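Side-chain contacts in kallistatin (Homo sapiens, PDB 6F4V), which inhibits the serine protease tissue kallikrein as a secreted serpin that is cleaved at its reactive site and forms a stable equimolar complex with the enzyme: residues S179-P184 with L201-H206; C217-M222 with M253-L258. All coordinates share one frame; numbering follows the deposited sequence.

Contact 1. Residues S179-P184 with L201-H206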
# COMPACT_ATOMS: atom_id res chain seq x y z
N SER A 179 12.05 -19.35 -16.44
CA SER A 179 11.88 -20.12 -15.21
C SER A 179 12.78 -21.35 -15.10
O SER A 179 13.14 -21.74 -14.00
CB SER A 179 10.42 -20.50 -15.00
OG SER A 179 10.02 -21.50 -15.91
N SER A 180 13.21 -21.92 -16.23
CA SER A 180 14.21 -23.02 -16.22
C SER A 180 15.56 -22.59 -15.59
O SER A 180 16.33 -23.43 -15.14
CB SER A 180 14.43 -23.57 -17.64
OG SER A 180 15.10 -22.64 -18.47
N ARG A 181 15.83 -21.29 -15.54
CA ARG A 181 17.07 -20.77 -14.91
C ARG A 181 16.95 -20.50 -13.40
O ARG A 181 17.95 -20.20 -12.77
CB ARG A 181 17.51 -19.50 -15.62
CG ARG A 181 17.70 -19.68 -17.12
CD ARG A 181 18.36 -18.47 -17.74
NE ARG A 181 19.79 -18.38 -17.43
CZ ARG A 181 20.58 -17.39 -17.84
NH1 ARG A 181 20.10 -16.39 -18.57
NH2 ARG A 181 21.87 -17.40 -17.51
N THR A 182 15.75 -20.57 -12.84
CA THR A 182 15.56 -20.38 -11.42
C THR A 182 16.09 -21.59 -10.65
O THR A 182 15.75 -22.73 -10.99
CB THR A 182 14.09 -20.12 -11.10
OG1 THR A 182 13.65 -18.96 -11.84
CG2 THR A 182 13.86 -19.94 -9.62
N THR A 183 16.94 -21.34 -9.66
CA THR A 183 17.52 -22.41 -8.83
C THR A 183 17.68 -21.90 -7.41
O THR A 183 17.88 -20.68 -7.22
CB THR A 183 18.93 -22.90 -9.33
OG1 THR A 183 19.86 -21.81 -9.34
CG2 THR A 183 18.87 -23.45 -10.71
N PRO A 184 17.63 -22.80 -6.41
CA PRO A 184 17.85 -22.34 -5.03
C PRO A 184 19.24 -21.71 -4.81
O PRO A 184 20.22 -22.22 -5.34
CB PRO A 184 17.71 -23.62 -4.19
CG PRO A 184 16.97 -24.59 -5.05
CD PRO A 184 17.34 -24.26 -6.47
N LEU A 201 17.13 -15.69 -12.53
CA LEU A 201 18.31 -15.15 -13.21
C LEU A 201 17.97 -14.72 -14.64
O LEU A 201 17.36 -15.48 -15.38
CB LEU A 201 19.42 -16.20 -13.24
CG LEU A 201 20.67 -15.87 -14.07
CD1 LEU A 201 21.34 -14.63 -13.52
CD2 LEU A 201 21.62 -17.06 -14.09
N GLN A 202 18.33 -13.49 -15.00
CA GLN A 202 18.39 -13.06 -16.38
C GLN A 202 19.68 -12.30 -16.57
O GLN A 202 20.11 -11.60 -15.68
CB GLN A 202 17.16 -12.22 -16.83
CG GLN A 202 16.88 -10.95 -16.08
CD GLN A 202 15.71 -10.20 -16.66
OE1 GLN A 202 15.84 -9.56 -17.70
NE2 GLN A 202 14.57 -10.26 -15.99
N ASP A 203 20.30 -12.47 -17.74
CA ASP A 203 21.58 -11.81 -18.04
C ASP A 203 21.75 -11.31 -19.49
O ASP A 203 22.84 -10.85 -19.84
CB ASP A 203 22.73 -12.71 -17.64
CG ASP A 203 22.70 -14.07 -18.37
OD1 ASP A 203 21.93 -14.25 -19.32
OD2 ASP A 203 23.45 -14.96 -17.95
N GLN A 204 20.70 -11.33 -20.29
CA GLN A 204 20.80 -10.88 -21.69
C GLN A 204 20.21 -9.50 -21.91
O GLN A 204 20.44 -8.90 -22.97
CB GLN A 204 20.18 -11.90 -22.66
CG GLN A 204 20.57 -13.37 -22.43
CD GLN A 204 22.03 -13.70 -22.67
OE1 GLN A 204 22.34 -14.59 -23.45
NE2 GLN A 204 22.93 -13.02 -21.98
N GLU A 205 19.47 -8.98 -20.93
CA GLU A 205 18.71 -7.75 -21.14
C GLU A 205 19.45 -6.54 -20.59
O GLU A 205 20.27 -6.66 -19.68
CB GLU A 205 17.38 -7.84 -20.43
CG GLU A 205 16.51 -8.99 -20.89
CD GLU A 205 16.10 -8.84 -22.33
OE1 GLU A 205 15.49 -7.79 -22.67
OE2 GLU A 205 16.40 -9.75 -23.12
N HIS A 206 19.16 -5.37 -21.16
CA HIS A 206 19.53 -4.09 -20.55
C HIS A 206 18.50 -3.79 -19.47
O HIS A 206 17.34 -4.09 -19.65
CB HIS A 206 19.56 -2.96 -21.56
CG HIS A 206 20.82 -2.92 -22.38
ND1 HIS A 206 21.35 -4.03 -22.99
CD2 HIS A 206 21.65 -1.89 -22.69
CE1 HIS A 206 22.46 -3.70 -23.63
NE2 HIS A 206 22.66 -2.40 -23.47
O HOH W 1 14.90 -17.30 -13.70

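Contact 2. Residues C217-M222 with M253-L258. With Z9L (methyl 2,3,6-tri-O-sulfo-alpha-D-glucopyranoside), chain C.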
# COMPACT_ATOMS: atom_id res chain seq x y z
N CYS A 217 23.99 2.01 -1.54
CA CYS A 217 22.99 1.15 -2.15
C CYS A 217 23.07 1.20 -3.65
O CYS A 217 23.70 2.09 -4.23
CB CYS A 217 21.56 1.56 -1.70
SG CYS A 217 20.95 3.13 -2.34
N SER A 218 22.47 0.18 -4.27
CA SER A 218 22.13 0.20 -5.68
C SER A 218 20.62 0.24 -5.85
O SER A 218 19.88 -0.16 -4.97
CB SER A 218 22.71 -1.04 -6.37
OG SER A 218 24.13 -1.07 -6.28
N VAL A 219 20.16 0.71 -6.99
CA VAL A 219 18.74 0.84 -7.28
C VAL A 219 18.49 0.30 -8.69
O VAL A 219 19.18 0.69 -9.63
CB VAL A 219 18.29 2.32 -7.19
CG1 VAL A 219 16.80 2.48 -7.48
CG2 VAL A 219 18.64 2.90 -5.81
N LEU A 220 17.52 -0.60 -8.79
CA LEU A 220 17.05 -1.18 -10.05
C LEU A 220 15.64 -0.72 -10.24
O LEU A 220 14.84 -0.82 -9.30
CB LEU A 220 17.07 -2.71 -9.94
CG LEU A 220 16.37 -3.51 -11.05
CD1 LEU A 220 17.02 -3.27 -12.41
CD2 LEU A 220 16.43 -4.98 -10.72
N ARG A 221 15.28 -0.24 -11.43
CA ARG A 221 13.88 -0.01 -11.72
C ARG A 221 13.48 -0.98 -12.83
O ARG A 221 14.15 -1.01 -13.89
CB ARG A 221 13.63 1.42 -12.18
CG ARG A 221 12.17 1.86 -12.19
CD ARG A 221 12.02 3.15 -13.03
NE ARG A 221 12.01 2.90 -14.45
CZ ARG A 221 12.83 3.36 -15.42
NH1 ARG A 221 13.82 4.18 -15.21
NH2 ARG A 221 12.62 2.96 -16.68
N MET A 222 12.46 -1.81 -12.57
CA MET A 222 11.93 -2.72 -13.56
C MET A 222 10.55 -2.26 -13.99
O MET A 222 9.69 -1.92 -13.16
CB MET A 222 11.88 -4.15 -13.04
CG MET A 222 13.24 -4.77 -12.89
SD MET A 222 13.16 -6.46 -12.28
CE MET A 222 12.57 -7.29 -13.75
N MET A 253 12.22 10.32 -6.11
CA MET A 253 12.28 11.15 -7.32
C MET A 253 13.67 11.38 -7.83
O MET A 253 13.88 11.39 -9.03
CB MET A 253 11.51 12.46 -7.14
CG MET A 253 9.99 12.20 -7.17
SD MET A 253 9.38 11.42 -8.71
CE MET A 253 9.08 9.72 -8.22
N ARG A 254 14.62 11.50 -6.92
CA ARG A 254 16.02 11.57 -7.32
C ARG A 254 16.42 10.32 -8.08
O ARG A 254 16.98 10.43 -9.19
CB ARG A 254 16.95 11.81 -6.11
CG ARG A 254 18.42 11.60 -6.39
CD ARG A 254 19.36 12.07 -5.27
NE ARG A 254 20.69 11.58 -5.60
CZ ARG A 254 21.22 10.42 -5.23
NH1 ARG A 254 20.58 9.57 -4.41
NH2 ARG A 254 22.44 10.10 -5.68
N TRP A 255 16.17 9.15 -7.50
CA TRP A 255 16.50 7.90 -8.17
C TRP A 255 15.78 7.75 -9.52
O TRP A 255 16.40 7.34 -10.53
CB TRP A 255 16.18 6.70 -7.30
CG TRP A 255 17.10 6.54 -6.13
CD1 TRP A 255 18.45 6.81 -6.07
CD2 TRP A 255 16.74 6.03 -4.85
NE1 TRP A 255 18.93 6.51 -4.83
CE2 TRP A 255 17.91 6.03 -4.05
CE3 TRP A 255 15.54 5.58 -4.30
CZ2 TRP A 255 17.92 5.56 -2.73
CZ3 TRP A 255 15.53 5.16 -2.94
CH2 TRP A 255 16.73 5.14 -2.18
N ASN A 256 14.49 8.07 -9.52
CA ASN A 256 13.68 8.01 -10.73
C ASN A 256 14.27 8.88 -11.83
O ASN A 256 14.41 8.41 -12.96
CB ASN A 256 12.23 8.40 -10.48
CG ASN A 256 11.34 8.04 -11.67
OD1 ASN A 256 11.33 6.91 -12.10
ND2 ASN A 256 10.68 9.00 -12.21
N ASN A 257 14.65 10.11 -11.49
CA ASN A 257 15.21 11.05 -12.48
C ASN A 257 16.60 10.66 -12.96
O ASN A 257 16.88 10.79 -14.17
CB ASN A 257 15.14 12.50 -11.97
CG ASN A 257 13.71 13.01 -11.93
OD1 ASN A 257 12.85 12.52 -12.67
ND2 ASN A 257 13.43 14.00 -11.07
N LEU A 258 17.43 10.10 -12.08
CA LEU A 258 18.69 9.54 -12.50
C LEU A 258 18.44 8.42 -13.50
O LEU A 258 19.14 8.35 -14.55
CB LEU A 258 19.50 9.00 -11.33
CG LEU A 258 20.04 10.10 -10.41
CD1 LEU A 258 20.51 9.50 -9.10
CD2 LEU A 258 21.16 10.88 -11.13
O4 Z9L C . 27.50 14.25 -9.84
C4 Z9L C . 28.40 13.37 -9.09
C5 Z9L C . 27.70 12.36 -8.17
O5 Z9L C . 28.71 11.55 -7.49
C6 Z9L C . 26.77 11.42 -8.88
O6 Z9L C . 26.35 10.42 -7.98
S1 Z9L C . 24.93 9.66 -8.40
O7 Z9L C . 23.74 10.81 -8.23
O11 Z9L C . 24.66 8.39 -7.38
O15 Z9L C . 25.03 9.16 -9.98
C3 Z9L C . 29.22 14.28 -8.23
O3 Z9L C . 30.08 15.04 -9.14
S2 Z9L C . 30.12 16.67 -8.87
O8 Z9L C . 31.12 17.38 -9.99
O9 Z9L C . 30.71 16.96 -7.34
O10 Z9L C . 28.59 17.29 -9.00
C2 Z9L C . 30.07 13.67 -7.14
O2 Z9L C . 31.41 13.45 -7.61
S3 Z9L C . 32.70 13.63 -6.56
O12 Z9L C . 34.07 13.67 -7.50
O13 Z9L C . 32.79 12.34 -5.54
O14 Z9L C . 32.58 15.04 -5.67
C1 Z9L C . 29.55 12.35 -6.54
O1 Z9L C . 28.81 12.62 -5.42
C7 Z9L C . 28.66 11.58 -4.45
O HOH W 2 13.10 6.01 -13.67

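Contact 1. Residues S179-P184 with L201-H206
At the base of the β-hairpin formed by strands 183-188 and 193-202, Arg181, in the 3-10 turn that leads into the first strand, reaches across to Leu201 and Asp203. The Arg181 guanidinium grips Asp203 end-on in a bidentate salt bridge: NH1 donates to OD1 of Asp203 at 2.9 Å, almost straight at 176°, while NH2 donates to OD2 of the same carboxylate, also at 2.9 Å. Both oxygens lie close to the guanidinium plane, yet the two flat groups are turned 59° apart, and the nitrogens therefore meet the carboxylate from above its plane. A bend at chi3 (74°) in an otherwise extended lower chain carries the arginine past the backbone of Leu201. Leu201 CG lies over one face of the guanidinium, toward its rim, and Leu201 CD2 comes to 3.4 Å from Arg181 NH2. A methionine in place of Arg181 would probably leave the Asp203 carboxylate without this charged mate and Leu201 without the flat group it covers. A water adds a second bridge, donating to Thr182 OG1 at 2.8 Å and accepting from Leu201 N at 3.0 Å; Thr182 OG1 is also hydrogen-bonded to Glu326. Side-chain salt bridge and water together tie the open end of an antiparallel β-hairpin of serpin sheet C.

Contact 2. Residues C217-M222 with M253-L258
Val219 presses its CG2 methyl onto the indole of Trp255, where strand 217-223 runs beneath helix 249-258. This is the tight, buried part: Val219 CG2 sits 3.6 Å from the centroid of the Trp255 five-membered ring and 8° off its normal, a CH-pi contact over the face. With chi1 at -180°, CG1 is anti to the backbone N and CG2 is the branch turned to the ring. Cys217 SG comes obliquely to the benzo end of the indole, 3.9 Å from Trp255 CZ2. Toward Arg221 the packing is looser. Arg221 CD only brushes Asn256 OD1, at 3.9 Å, with guanidinium and amide planes 77° apart; a water lies between the two side chains, and the guanidinium is held by a salt bridge to Asp223 and a cation-pi contact with Trp208. On the ligand side, Arg254 NH2 donates a bent hydrogen bond to sulfate oxygen O7 of the sulfated glucoside Z9L at 2.9 Å, while Leu258 CD1 lies 3.6 Å from the same O7. Asp212, bonded to Trp255 NE1 and salt-bridged to Arg254, links indole and pocket. This is helix H packed on sheet B of the serpin fold, its outer side contributing to the sulfated-glycan site.

How the contacts relate
Contact 1 closes before contact 2 opens along the chain, and their centres lie about 22 Å apart on the same side of the molecule's centre. Contact 1 belongs to the hairpin of strands 183-188 and 193-202 in sheet C; contact 2 joins strand 217-223 of sheet B, flanked by strands 206-211 and 228-235, to helix 249-258. Segment 201-206 spans the passage between the sheets, leading from strand 193-202 to strand 206-211, the neighbour of strand 217-223. The contacts also meet directly, Gln202 NE2 packing against Met222 CE at 4.2 Å. One continuous piece of chain thus connects the sheet C hairpin to the layer that carries the glycan-binding helix.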